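Local coordinates for protein extracellular sialidase/neuraminidase, putative (PDB 2XZI) that acts as a KDNase, a sialidase-family glycoside hydrolase that probably releases terminal deaminated neuraminic acid from glycoconjugates, at residues Gly57-Asn62 against Asp67-Tyr72; Glu93-Gly98 against Leu117-Asn122; Asp27-Ser30 against Gly34-Ser37; Ala21-Pro26 against Tyr367-Trp372; Ile51-Glu56 against Ser86-Leu91. All blocks are in the same frame, centred on the assembly; numbering follows the deposited sequence.

Contact 1: residues Gly57-Asn62 against Asp67-Tyr72; sequences GRRHTN and DINLVY. With NA (sodium ion), chain E.
Asp67 meets Arg59, His60 and a sodium ion at the loop end of the antiparallel hairpin of strands 51-58 and 68-74, part of one blade of the sialidase beta-propeller. Gly57 and Asn69 form a hydrogen-bonded pair, with Gly57 N to Asn69 O at 2.7 Å, and Arg59 N adds a bond to Asp67 O as the first strand ends. From Asp67 CB, which faces His60 CD2, the side chain turns CG anti to the backbone N (chi1 -173°) and runs alongside Arg59, CG lying near Arg59 CG. Asp67 OD1 binds the sodium at 2.4 Å. Asp67 OD2 lies near the plane of the Arg59 guanidinium, at its edge, and makes a weak salt bridge with Arg59 NE at 3.5 Å; the two flat groups stand almost perpendicular, 89° apart. The stronger partner of the Arg59 guanidinium is Gly34 O, reached by NH1. Beside this cluster, Arg58 and Ile68 run alongside one another, CG against CG1; Arg58 is held by Glu56 and Asp64 and donates a hydrogen bond from NH2 to O4 of a deamino-alpha-neuraminic acid. Asn69 OD1 also coordinates the sodium, and one bound water donates to Asp67 OD2 at 3.0 Å and accepts from Asn69 ND2.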
# COMPACT_ATOMS: atom_id res chain seq x y z
N GLY A 57 10.43 6.61 3.15
CA GLY A 57 11.11 7.91 3.17
C GLY A 57 12.38 7.72 2.35
O GLY A 57 13.35 7.10 2.79
N ARG A 58 12.35 8.24 1.14
CA ARG A 58 13.47 8.09 0.22
C ARG A 58 14.42 9.29 0.40
O ARG A 58 14.10 10.42 0.01
CB ARG A 58 12.96 7.89 -1.22
CG ARG A 58 12.07 6.65 -1.36
CD ARG A 58 11.73 6.30 -2.79
NE ARG A 58 11.14 4.96 -2.83
CZ ARG A 58 10.91 4.26 -3.94
NH1 ARG A 58 11.22 4.74 -5.14
NH2 ARG A 58 10.39 3.04 -3.84
N ARG A 59 15.57 9.02 1.00
CA ARG A 59 16.39 10.07 1.57
C ARG A 59 16.89 11.08 0.57
O ARG A 59 16.73 12.29 0.78
CB ARG A 59 17.54 9.45 2.35
CG ARG A 59 17.09 8.76 3.64
CD ARG A 59 17.24 9.66 4.86
NE ARG A 59 18.65 10.01 5.11
CZ ARG A 59 19.14 11.25 5.08
NH1 ARG A 59 18.35 12.30 4.85
NH2 ARG A 59 20.44 11.43 5.32
N HIS A 60 17.48 10.60 -0.52
CA HIS A 60 18.27 11.47 -1.39
C HIS A 60 17.72 11.71 -2.77
O HIS A 60 18.04 12.73 -3.38
CB HIS A 60 19.70 10.95 -1.50
CG HIS A 60 20.35 10.70 -0.18
ND1 HIS A 60 20.58 11.71 0.74
CD2 HIS A 60 20.80 9.56 0.39
CE1 HIS A 60 21.15 11.20 1.82
NE2 HIS A 60 21.30 9.90 1.63
N THR A 61 16.95 10.76 -3.28
CA THR A 61 16.37 10.85 -4.62
C THR A 61 15.04 10.12 -4.54
O THR A 61 14.67 9.60 -3.48
CB THR A 61 17.24 10.14 -5.69
OG1 THR A 61 17.13 8.73 -5.51
CG2 THR A 61 18.72 10.58 -5.62
N ASN A 62 14.34 10.04 -5.67
CA ASN A 62 13.08 9.30 -5.70
C ASN A 62 13.28 7.82 -6.07
O ASN A 62 12.30 7.09 -6.26
CB ASN A 62 12.07 9.97 -6.65
CG ASN A 62 12.53 9.94 -8.11
OD1 ASN A 62 13.21 9.02 -8.54
ND2 ASN A 62 12.10 10.93 -8.87
N ASP A 67 19.51 4.66 0.24
CA ASP A 67 19.09 4.87 1.62
C ASP A 67 17.61 5.25 1.67
O ASP A 67 17.21 6.36 1.29
CB ASP A 67 19.97 5.95 2.26
CG ASP A 67 19.73 6.10 3.74
OD1 ASP A 67 19.01 5.27 4.35
OD2 ASP A 67 20.27 7.06 4.32
N ILE A 68 16.80 4.31 2.16
CA ILE A 68 15.35 4.48 2.25
C ILE A 68 14.93 3.96 3.61
O ILE A 68 15.29 2.84 3.98
CB ILE A 68 14.62 3.72 1.11
CG1 ILE A 68 15.02 4.26 -0.26
CG2 ILE A 68 13.10 3.77 1.30
CD1 ILE A 68 14.54 3.42 -1.44
N ASN A 69 14.20 4.79 4.35
CA ASN A 69 13.70 4.43 5.68
C ASN A 69 12.20 4.22 5.66
O ASN A 69 11.50 4.84 4.85
CB ASN A 69 14.09 5.48 6.74
CG ASN A 69 15.57 5.74 6.79
OD1 ASN A 69 16.36 4.90 6.36
ND2 ASN A 69 15.96 6.88 7.35
N LEU A 70 11.72 3.37 6.56
CA LEU A 70 10.28 3.17 6.68
C LEU A 70 9.74 4.11 7.72
O LEU A 70 10.06 3.98 8.91
CB LEU A 70 9.96 1.72 7.07
CG LEU A 70 8.61 1.16 6.60
CD1 LEU A 70 7.41 1.87 7.24
CD2 LEU A 70 8.49 1.16 5.11
N VAL A 71 8.92 5.06 7.27
CA VAL A 71 8.40 6.14 8.11
C VAL A 71 6.89 6.02 8.27
O VAL A 71 6.24 5.26 7.55
CB VAL A 71 8.83 7.55 7.58
CG1 VAL A 71 10.36 7.69 7.62
CG2 VAL A 71 8.25 7.84 6.17
N TYR A 72 6.32 6.76 9.22
CA TYR A 72 4.90 6.71 9.45
C TYR A 72 4.38 7.94 10.18
O TYR A 72 5.16 8.70 10.78
CB TYR A 72 4.51 5.44 10.20
CG TYR A 72 4.84 5.39 11.68
CD1 TYR A 72 6.15 5.20 12.12
CD2 TYR A 72 3.84 5.48 12.64
CE1 TYR A 72 6.44 5.12 13.48
CE2 TYR A 72 4.13 5.41 14.01
CZ TYR A 72 5.43 5.22 14.42
OH TYR A 72 5.75 5.14 15.76
NA NA E . 18.64 4.37 6.59
O HOH W 1 17.79 7.73 -1.01
O HOH W 2 22.53 8.28 3.54
O HOH W 3 18.94 6.80 7.01
O HOH W 4 17.74 2.67 5.40

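Contact 2: residues Glu93-Gly98 against Leu117-Asn122; sequences EVVGSG and LFLSWN. With NA (sodium ion), chain E.
The carbonyl oxygen of Ser97 is gripped by a water that donates to it at 2.8 Å, measured from the water oxygen to Ser97 O, and by the indole NE1 of Trp102. The same water, in the plane of the Trp121 ring at its edge, accepts from Trp121 NE1 and so bridges the two segments. This loop leaves strand 92-93 through a classic beta bulge, Val94 and Val95 both facing Leu70, and passes over strand 115-122 of the next antiparallel sheet in the beta-propeller. The direct contact is apolar and touches at two points. Val94 and Leu117 meet end on through their methyls, Val94 CG1 lying 4.0 Å from Leu117 CD2 with Val94 CG2 almost as near. One step along, Val95 CG1 meets Leu119 CD1 at 3.8 Å, again end on; chi1 of 57° sets this methyl between the backbone N and the carbonyl carbon, aimed at the leucine. Leu70 of the preceding sheet packs against both Val95 and Leu119. Beyond the bulge the chain curls around the sodium ion, which Asp67 and Asn69 also bind. Two carbonyl oxygens complete its protein ligands: Gly96 O at 2.3 Å and Gly98 O at 2.4 Å.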
# COMPACT_ATOMS: atom_id res chain seq x y z
N GLU A 93 9.55 7.15 12.65
CA GLU A 93 10.27 6.12 11.91
C GLU A 93 9.99 4.76 12.53
O GLU A 93 10.03 4.60 13.76
CB GLU A 93 11.77 6.42 11.94
CG GLU A 93 12.63 5.48 11.11
CD GLU A 93 14.06 5.92 11.06
OE1 GLU A 93 14.77 5.76 12.08
OE2 GLU A 93 14.47 6.43 10.01
N VAL A 94 9.67 3.79 11.68
CA VAL A 94 9.55 2.41 12.12
C VAL A 94 10.97 1.82 12.18
O VAL A 94 11.36 1.28 13.21
CB VAL A 94 8.66 1.58 11.18
CG1 VAL A 94 8.71 0.11 11.60
CG2 VAL A 94 7.23 2.07 11.20
N VAL A 95 11.70 1.94 11.07
CA VAL A 95 13.06 1.41 10.96
C VAL A 95 13.84 2.19 9.91
O VAL A 95 13.29 2.54 8.87
CB VAL A 95 13.06 -0.12 10.63
CG1 VAL A 95 12.29 -0.41 9.32
CG2 VAL A 95 14.48 -0.67 10.57
N GLY A 96 15.10 2.48 10.19
CA GLY A 96 15.94 3.27 9.27
C GLY A 96 17.41 2.89 9.34
O GLY A 96 18.26 3.56 8.75
N SER A 97 17.71 1.80 10.04
CA SER A 97 19.10 1.38 10.26
C SER A 97 19.89 1.14 8.98
O SER A 97 19.41 0.48 8.06
CB SER A 97 19.12 0.14 11.15
OG SER A 97 18.30 -0.90 10.63
N GLY A 98 21.11 1.67 8.92
CA GLY A 98 21.97 1.46 7.76
C GLY A 98 21.63 2.38 6.60
O GLY A 98 20.79 3.29 6.75
N LEU A 117 3.52 -5.42 10.66
CA LEU A 117 4.01 -4.73 9.47
C LEU A 117 5.09 -5.59 8.80
O LEU A 117 6.20 -5.74 9.30
CB LEU A 117 4.51 -3.32 9.81
CG LEU A 117 5.12 -2.51 8.68
CD1 LEU A 117 4.06 -2.00 7.76
CD2 LEU A 117 5.86 -1.34 9.28
N PHE A 118 4.72 -6.17 7.67
CA PHE A 118 5.71 -6.84 6.83
C PHE A 118 6.42 -5.82 5.95
O PHE A 118 5.83 -4.84 5.53
CB PHE A 118 5.03 -7.90 5.95
CG PHE A 118 4.58 -9.12 6.70
CD1 PHE A 118 3.31 -9.18 7.30
CD2 PHE A 118 5.43 -10.23 6.82
CE1 PHE A 118 2.90 -10.32 8.02
CE2 PHE A 118 5.03 -11.38 7.54
CZ PHE A 118 3.76 -11.41 8.13
N LEU A 119 7.71 -6.06 5.70
CA LEU A 119 8.56 -5.12 4.96
C LEU A 119 9.54 -5.90 4.12
O LEU A 119 9.88 -7.03 4.47
CB LEU A 119 9.41 -4.26 5.92
CG LEU A 119 8.74 -3.43 6.99
CD1 LEU A 119 9.75 -2.91 8.01
CD2 LEU A 119 8.01 -2.28 6.34
N SER A 120 10.02 -5.28 3.04
CA SER A 120 11.14 -5.78 2.26
C SER A 120 12.40 -4.97 2.59
O SER A 120 12.31 -3.80 2.99
CB SER A 120 10.82 -5.66 0.77
OG SER A 120 9.70 -6.47 0.39
N TRP A 121 13.56 -5.61 2.45
CA TRP A 121 14.85 -4.96 2.65
C TRP A 121 15.79 -5.40 1.55
O TRP A 121 15.73 -6.56 1.09
CB TRP A 121 15.43 -5.38 4.00
CG TRP A 121 16.79 -4.86 4.27
CD1 TRP A 121 17.08 -3.69 4.90
CD2 TRP A 121 18.05 -5.48 3.97
NE1 TRP A 121 18.44 -3.53 4.99
CE2 TRP A 121 19.06 -4.61 4.43
CE3 TRP A 121 18.43 -6.68 3.33
CZ2 TRP A 121 20.43 -4.90 4.29
CZ3 TRP A 121 19.80 -6.96 3.18
CH2 TRP A 121 20.77 -6.07 3.66
N ASN A 122 16.69 -4.51 1.14
CA ASN A 122 17.90 -4.89 0.42
C ASN A 122 19.07 -4.03 0.88
O ASN A 122 18.87 -2.95 1.46
CB ASN A 122 17.75 -4.86 -1.13
CG ASN A 122 17.29 -3.52 -1.65
OD1 ASN A 122 16.10 -3.32 -1.89
ND2 ASN A 122 18.22 -2.58 -1.80
NA NA E . 18.64 4.37 6.59
O HOH W 5 20.07 -0.90 5.70
O HOH W 4 17.74 2.67 5.40
O HOH W 3 18.94 6.80 7.01

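Contact 3: residues Asp27-Ser30 against Gly34-Ser37; sequences DKLS and GFHS
Leu29 and Phe35 pass each other at a slant, the leucine coming to the edge of the ring near its plane. Leu29 CD1 meets Phe35 CZ at 4.0 Å, and Leu29 CG lies equally close to CE2 of the same ring, so one branch and the branch point share the outer rim of the phenylalanine. Asp27 O sits at the same kind of position farther round the ring, near its plane and 4.1 Å from Phe35 CD2. The ring is placed there by a chi1 of -57°, which sets CG anti to the carbonyl carbon of Phe35. Lys28 touches through the root of its chain, CG resting 3.8 Å from Gly34 CA, while the extended remainder leads away from the contact. Both segments belong to the irregular connection between strands 12-18 and 37-45, which doubles back on itself at the surface of the beta-propeller and packs Phe35 against Asn69 and Val71 of strand 68-74. A water spans the backbones, donating to Asp27 O at 2.7 Å and accepting from Phe35 N at 3.0 Å. The Asp27 carboxylate turns elsewhere, to Arg19 N and in a salt bridge to Lys73. Past the ring, His36 and Ser37 both face Arg58 in a classic beta bulge, where His36 ND1 and Ser37 OG share a hydrogen bond of 2.8 Å.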
# COMPACT_ATOMS: atom_id res chain seq x y z
N ASP A 27 8.29 17.16 5.53
CA ASP A 27 8.27 16.24 6.67
C ASP A 27 9.67 15.72 6.97
O ASP A 27 10.35 15.20 6.07
CB ASP A 27 7.29 15.10 6.41
CG ASP A 27 5.86 15.50 6.66
OD1 ASP A 27 5.54 15.87 7.82
OD2 ASP A 27 5.05 15.48 5.71
N LYS A 28 10.09 15.88 8.22
CA LYS A 28 11.36 15.38 8.72
C LYS A 28 11.13 14.69 10.07
O LYS A 28 10.13 14.97 10.76
CB LYS A 28 12.36 16.55 8.93
CG LYS A 28 12.60 17.43 7.71
CD LYS A 28 13.55 18.57 8.04
CE LYS A 28 13.94 19.34 6.79
NZ LYS A 28 14.81 20.51 7.10
N LEU A 29 12.02 13.76 10.42
CA LEU A 29 12.01 13.17 11.75
C LEU A 29 12.48 14.15 12.82
O LEU A 29 13.06 15.20 12.49
CB LEU A 29 12.89 11.91 11.78
CG LEU A 29 12.51 10.83 10.75
CD1 LEU A 29 13.60 9.76 10.67
CD2 LEU A 29 11.20 10.20 11.12
N SER A 30 12.23 13.82 14.08
CA SER A 30 12.62 14.68 15.19
C SER A 30 14.13 14.84 15.29
O SER A 30 14.62 15.82 15.85
CB SER A 30 12.07 14.13 16.49
OG SER A 30 12.66 12.88 16.77
N GLY A 34 15.66 14.37 7.01
CA GLY A 34 14.63 14.66 6.02
C GLY A 34 14.69 13.72 4.83
O GLY A 34 15.55 12.82 4.76
N PHE A 35 13.78 13.95 3.90
CA PHE A 35 13.59 13.03 2.77
C PHE A 35 13.26 13.80 1.51
O PHE A 35 12.34 14.66 1.50
CB PHE A 35 12.50 11.99 3.09
CG PHE A 35 12.77 11.20 4.33
CD1 PHE A 35 13.54 10.06 4.29
CD2 PHE A 35 12.29 11.63 5.56
CE1 PHE A 35 13.81 9.33 5.44
CE2 PHE A 35 12.56 10.92 6.73
CZ PHE A 35 13.31 9.77 6.69
N HIS A 36 13.98 13.49 0.44
CA HIS A 36 13.69 14.04 -0.86
C HIS A 36 12.25 13.72 -1.24
O HIS A 36 11.48 14.61 -1.63
CB HIS A 36 14.69 13.44 -1.85
CG HIS A 36 14.48 13.90 -3.26
ND1 HIS A 36 13.49 13.38 -4.07
CD2 HIS A 36 15.14 14.82 -4.00
CE1 HIS A 36 13.55 13.98 -5.25
NE2 HIS A 36 14.53 14.86 -5.23
N SER A 37 11.90 12.44 -1.12
CA SER A 37 10.62 11.91 -1.58
C SER A 37 10.01 10.94 -0.61
O SER A 37 10.69 10.29 0.18
CB SER A 37 10.83 11.19 -2.91
OG SER A 37 11.04 12.11 -3.96
O HOH W 6 11.60 16.04 3.84

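Contact 4: residues Ala21-Pro26 against Tyr367-Trp372; sequences ANMASP and YRAIIW. With KDM (deamino-alpha-neuraminic acid), chain D.
The irregular backbone of Ala21-Pro26 comes nearest to the chain at the start of strand 368-375 where Asn22 CA lies 6.9 Å from Tyr367 CA. Asn22 and Tyr367 overlap head to tail with amide and ring planes only 9° apart, a stacked arrangement. Asn22 CB stands over the middle of the ring in a CH-pi contact, 3.5 Å from the centroid of Tyr367. With chi1 at 62°, the amide is carried from there toward the root of the tyrosine, where Asn22 OD1 approaches Tyr367 CB to 3.3 Å; this oxygen accepts a hydrogen bond from Ser20 OG. Ala21 CB adds an apolar touch at Tyr367 CE1, 4.2 Å away. His36 also stacks with the tyrosine ring. Deeper in, Met23 brings SD to 4.1 Å from Ala369 CB. Arg368 points away from the loop, its NE in a salt bridge with Asp356. One face of its guanidinium lies under O5 of a deamino-alpha-neuraminic acid, and Arg368 NH2 lies 3.5 Å from O7 of that sugar. The contact thus joins an N-terminal loop to the last strand of the beta-propeller, beside a second sugar site formed with Ser301, Arg302, Arg303, Asp356 and Thr362.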
# COMPACT_ATOMS: atom_id res chain seq x y z
N ALA A 21 10.76 17.19 0.20
CA ALA A 21 11.74 18.21 0.61
C ALA A 21 11.58 19.58 -0.06
O ALA A 21 12.05 20.59 0.47
CB ALA A 21 13.17 17.67 0.44
N ASN A 22 10.92 19.62 -1.22
CA ASN A 22 10.69 20.86 -1.98
C ASN A 22 9.52 21.70 -1.49
O ASN A 22 9.35 22.87 -1.89
CB ASN A 22 10.46 20.54 -3.46
CG ASN A 22 9.22 19.67 -3.68
OD1 ASN A 22 8.98 18.73 -2.92
ND2 ASN A 22 8.45 19.98 -4.72
N MET A 23 8.67 21.10 -0.65
CA MET A 23 7.43 21.75 -0.22
C MET A 23 7.67 22.60 1.02
O MET A 23 8.65 22.38 1.74
CB MET A 23 6.35 20.71 0.08
CG MET A 23 5.87 19.95 -1.16
SD MET A 23 4.69 18.64 -0.78
CE MET A 23 3.20 19.57 -0.45
N ALA A 24 6.79 23.57 1.27
CA ALA A 24 6.80 24.27 2.56
C ALA A 24 6.52 23.26 3.67
O ALA A 24 5.76 22.31 3.46
CB ALA A 24 5.75 25.37 2.58
N SER A 25 7.12 23.46 4.83
CA SER A 25 7.01 22.51 5.95
C SER A 25 7.20 21.06 5.50
O SER A 25 6.28 20.24 5.66
CB SER A 25 5.67 22.67 6.67
OG SER A 25 5.49 23.99 7.14
N PRO A 26 8.38 20.73 4.93
CA PRO A 26 8.64 19.35 4.53
C PRO A 26 8.65 18.42 5.74
O PRO A 26 9.00 18.85 6.85
CB PRO A 26 10.03 19.43 3.92
CG PRO A 26 10.70 20.58 4.65
CD PRO A 26 9.58 21.58 4.76
N TYR A 367 10.52 15.32 -7.18
CA TYR A 367 10.01 15.19 -5.82
C TYR A 367 8.69 14.43 -5.79
O TYR A 367 7.78 14.70 -6.57
CB TYR A 367 9.85 16.58 -5.20
CG TYR A 367 11.18 17.28 -4.99
CD1 TYR A 367 12.00 16.98 -3.90
CD2 TYR A 367 11.64 18.23 -5.92
CE1 TYR A 367 13.23 17.61 -3.72
CE2 TYR A 367 12.87 18.87 -5.75
CZ TYR A 367 13.66 18.54 -4.65
OH TYR A 367 14.88 19.17 -4.48
N ARG A 368 8.61 13.48 -4.87
CA ARG A 368 7.39 12.69 -4.74
C ARG A 368 6.76 12.91 -3.37
O ARG A 368 7.45 12.87 -2.35
CB ARG A 368 7.67 11.20 -4.92
CG ARG A 368 8.50 10.86 -6.13
CD ARG A 368 7.80 11.26 -7.43
NE ARG A 368 8.52 10.73 -8.59
CZ ARG A 368 8.35 9.49 -9.06
NH1 ARG A 368 7.48 8.65 -8.47
NH2 ARG A 368 9.06 9.08 -10.11
N ALA A 369 5.45 13.14 -3.37
CA ALA A 369 4.69 13.38 -2.14
C ALA A 369 3.53 12.39 -2.04
O ALA A 369 3.22 11.71 -3.01
CB ALA A 369 4.18 14.82 -2.07
N ILE A 370 2.92 12.31 -0.86
CA ILE A 370 1.75 11.45 -0.68
C ILE A 370 0.56 12.23 -0.15
O ILE A 370 0.66 12.93 0.85
CB ILE A 370 2.09 10.21 0.20
CG1 ILE A 370 3.21 9.39 -0.44
CG2 ILE A 370 0.84 9.36 0.41
CD1 ILE A 370 3.78 8.25 0.44
N ILE A 371 -0.56 12.09 -0.85
CA ILE A 371 -1.81 12.76 -0.52
C ILE A 371 -2.67 11.85 0.33
O ILE A 371 -2.72 10.64 0.09
CB ILE A 371 -2.59 13.13 -1.82
CG1 ILE A 371 -1.79 14.04 -2.76
CG2 ILE A 371 -4.00 13.70 -1.52
CD1 ILE A 371 -0.93 15.04 -2.09
N TRP A 372 -3.34 12.43 1.34
CA TRP A 372 -4.37 11.75 2.10
C TRP A 372 -5.76 12.23 1.69
O TRP A 372 -6.01 13.44 1.63
CB TRP A 372 -4.15 12.01 3.59
CG TRP A 372 -5.25 11.62 4.52
CD1 TRP A 372 -5.99 12.48 5.29
CD2 TRP A 372 -5.69 10.29 4.86
NE1 TRP A 372 -6.88 11.77 6.07
CE2 TRP A 372 -6.71 10.43 5.83
CE3 TRP A 372 -5.33 9.00 4.43
CZ2 TRP A 372 -7.37 9.33 6.39
CZ3 TRP A 372 -6.00 7.91 4.98
CH2 TRP A 372 -7.00 8.09 5.96
C2 KDM D . 4.49 9.15 -15.67
C1 KDM D . 3.53 7.93 -15.60
C3 KDM D . 3.87 10.39 -14.99
C4 KDM D . 3.82 10.22 -13.46
C5 KDM D . 5.19 9.79 -12.90
C6 KDM D . 5.71 8.54 -13.64
C7 KDM D . 7.09 7.95 -13.28
C8 KDM D . 7.37 6.68 -14.14
C9 KDM D . 8.76 6.04 -13.91
O5 KDM D . 5.08 9.51 -11.49
O1A KDM D . 4.05 6.81 -15.38
O1B KDM D . 2.31 8.15 -15.76
O4 KDM D . 3.42 11.47 -12.88
O6 KDM D . 5.77 8.85 -15.07
O7 KDM D . 8.12 8.92 -13.51
O8 KDM D . 6.35 5.69 -13.90
O9 KDM D . 9.22 6.24 -12.57
O2 KDM D . 4.74 9.47 -17.05

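Contact 5: residues Ile51-Glu56 against Ser86-Leu91; sequences ILAFAE and SDWEPL
Apolar side-chain contacts dominate the meeting of Ile51 and Ala53 with Trp88, whose six-membered ring reaches strand 51-58 with its outer corner. Ile51 and Trp88 pass at a slant: CG2, the methyl branch of the isoleucine, comes to 3.7 Å from Trp88 CH2, and Ile51 CB follows at 4.0 Å from the same carbon. With chi1 of -57°, Ile51 CG1 is anti to the carbonyl carbon, which leaves CG2 as the branch that meets the tryptophan. Ala53, two residues along on the same side of the strand, sets CB 4.0 Å from Trp88 CZ3. The backbone also takes part, as Ile51 O lies 3.8 Å from Trp88 CZ3. Polar and aromatic interactions of the indole involve other parts of the chain: the buried NE1 is satisfied by Gly82 O, and Trp372 meets the ring edge-to-face. The hydrogen bond and the ring contact together probably help fix the rotation of the indole against the strand. Trp88 belongs to the connection between strands 68-74 and 92-93 of the beta-propeller, which here folds over the sheet holding strand 51-58. Leu17 of strand 12-18 touches both Ala53 and Trp88, so the indole sits between this sheet and the neighbouring one that contains strands 12-18 and 368-375.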
# COMPACT_ATOMS: atom_id res chain seq x y z
N ILE A 51 -5.68 5.91 13.03
CA ILE A 51 -5.21 5.61 11.67
C ILE A 51 -3.69 5.67 11.66
O ILE A 51 -3.10 6.62 12.19
CB ILE A 51 -5.85 6.55 10.62
CG1 ILE A 51 -7.39 6.45 10.71
CG2 ILE A 51 -5.38 6.17 9.22
CD1 ILE A 51 -8.16 7.46 9.89
N LEU A 52 -3.07 4.64 11.07
CA LEU A 52 -1.62 4.56 10.89
C LEU A 52 -1.30 4.61 9.40
O LEU A 52 -1.78 3.78 8.64
CB LEU A 52 -1.08 3.25 11.46
CG LEU A 52 -1.47 2.90 12.89
CD1 LEU A 52 -0.84 1.57 13.32
CD2 LEU A 52 -1.05 4.00 13.86
N ALA A 53 -0.52 5.62 9.00
CA ALA A 53 -0.08 5.79 7.62
C ALA A 53 1.42 5.58 7.51
O ALA A 53 2.20 6.24 8.22
CB ALA A 53 -0.47 7.19 7.14
N PHE A 54 1.83 4.69 6.62
CA PHE A 54 3.22 4.32 6.41
C PHE A 54 3.68 4.73 5.03
O PHE A 54 2.87 4.84 4.10
CB PHE A 54 3.40 2.81 6.52
CG PHE A 54 2.90 2.22 7.80
CD1 PHE A 54 1.58 1.79 7.90
CD2 PHE A 54 3.73 2.07 8.89
CE1 PHE A 54 1.10 1.24 9.10
CE2 PHE A 54 3.25 1.52 10.09
CZ PHE A 54 1.94 1.09 10.18
N ALA A 55 4.98 4.95 4.89
CA ALA A 55 5.56 5.22 3.58
C ALA A 55 7.06 4.91 3.60
O ALA A 55 7.67 4.75 4.68
CB ALA A 55 5.34 6.68 3.21
N GLU A 56 7.63 4.83 2.41
CA GLU A 56 9.06 4.86 2.24
C GLU A 56 9.55 6.29 2.20
O GLU A 56 9.13 7.08 1.36
CB GLU A 56 9.44 4.16 0.94
CG GLU A 56 9.34 2.65 1.00
CD GLU A 56 9.74 1.98 -0.29
OE1 GLU A 56 10.54 2.56 -1.06
OE2 GLU A 56 9.27 0.85 -0.52
N SER A 86 -4.20 19.14 11.22
CA SER A 86 -3.88 19.22 12.65
C SER A 86 -4.22 17.95 13.43
O SER A 86 -3.84 17.83 14.59
CB SER A 86 -4.55 20.44 13.29
OG SER A 86 -5.95 20.31 13.23
N ASP A 87 -4.94 17.03 12.81
CA ASP A 87 -5.30 15.76 13.44
C ASP A 87 -4.18 14.72 13.43
O ASP A 87 -4.32 13.65 14.04
CB ASP A 87 -6.55 15.19 12.76
CG ASP A 87 -7.80 15.97 13.10
OD1 ASP A 87 -7.92 16.43 14.25
OD2 ASP A 87 -8.68 16.08 12.22
N TRP A 88 -3.10 15.01 12.70
CA TRP A 88 -2.03 14.04 12.47
C TRP A 88 -0.77 14.38 13.26
O TRP A 88 -0.36 15.55 13.32
CB TRP A 88 -1.70 13.97 10.98
CG TRP A 88 -2.75 13.27 10.18
CD1 TRP A 88 -3.82 13.85 9.54
CD2 TRP A 88 -2.83 11.88 9.90
NE1 TRP A 88 -4.57 12.89 8.89
CE2 TRP A 88 -3.97 11.67 9.09
CE3 TRP A 88 -2.04 10.77 10.24
CZ2 TRP A 88 -4.35 10.42 8.63
CZ3 TRP A 88 -2.41 9.52 9.78
CH2 TRP A 88 -3.55 9.36 8.97
N GLU A 89 -0.17 13.36 13.84
CA GLU A 89 1.14 13.51 14.50
C GLU A 89 2.25 13.86 13.50
O GLU A 89 2.11 13.64 12.30
CB GLU A 89 1.51 12.23 15.24
CG GLU A 89 0.63 11.94 16.46
CD GLU A 89 0.97 10.62 17.12
OE1 GLU A 89 1.72 9.81 16.52
OE2 GLU A 89 0.47 10.37 18.24
N PRO A 90 3.39 14.38 14.00
CA PRO A 90 4.57 14.53 13.16
C PRO A 90 5.16 13.19 12.71
O PRO A 90 4.85 12.14 13.29
CB PRO A 90 5.58 15.26 14.06
CG PRO A 90 4.76 15.90 15.13
CD PRO A 90 3.59 14.98 15.34
N LEU A 91 5.97 13.25 11.67
CA LEU A 91 6.62 12.08 11.11
C LEU A 91 7.44 11.32 12.14
O LEU A 91 8.21 11.92 12.91
CB LEU A 91 7.51 12.49 9.93
CG LEU A 91 8.00 11.33 9.08
CD1 LEU A 91 6.87 10.82 8.18
CD2 LEU A 91 9.16 11.84 8.24

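In the fold
From the N terminus, the chain leaves strand 12-18 and enters the first half of contact 4, whose partner arrives only 341 residues later, near the C terminus; the other four contacts all lie within that span. Contact 3 closes first, a short turn ahead of strand 37-45. Contact 5 opens next on strand 51-58 and encloses contact 1, the hairpin to strand 68-74, before Ser86-Leu91 closes it. Contact 2 then follows in series, joining this sheet to the next and sharing the sodium ion with contact 1. Contacts 4 and 5 meet through Trp372 and Trp88, tying the sheet of the terminal strands to the sheet of strands 37-45, 51-58, 68-74 and 92-93.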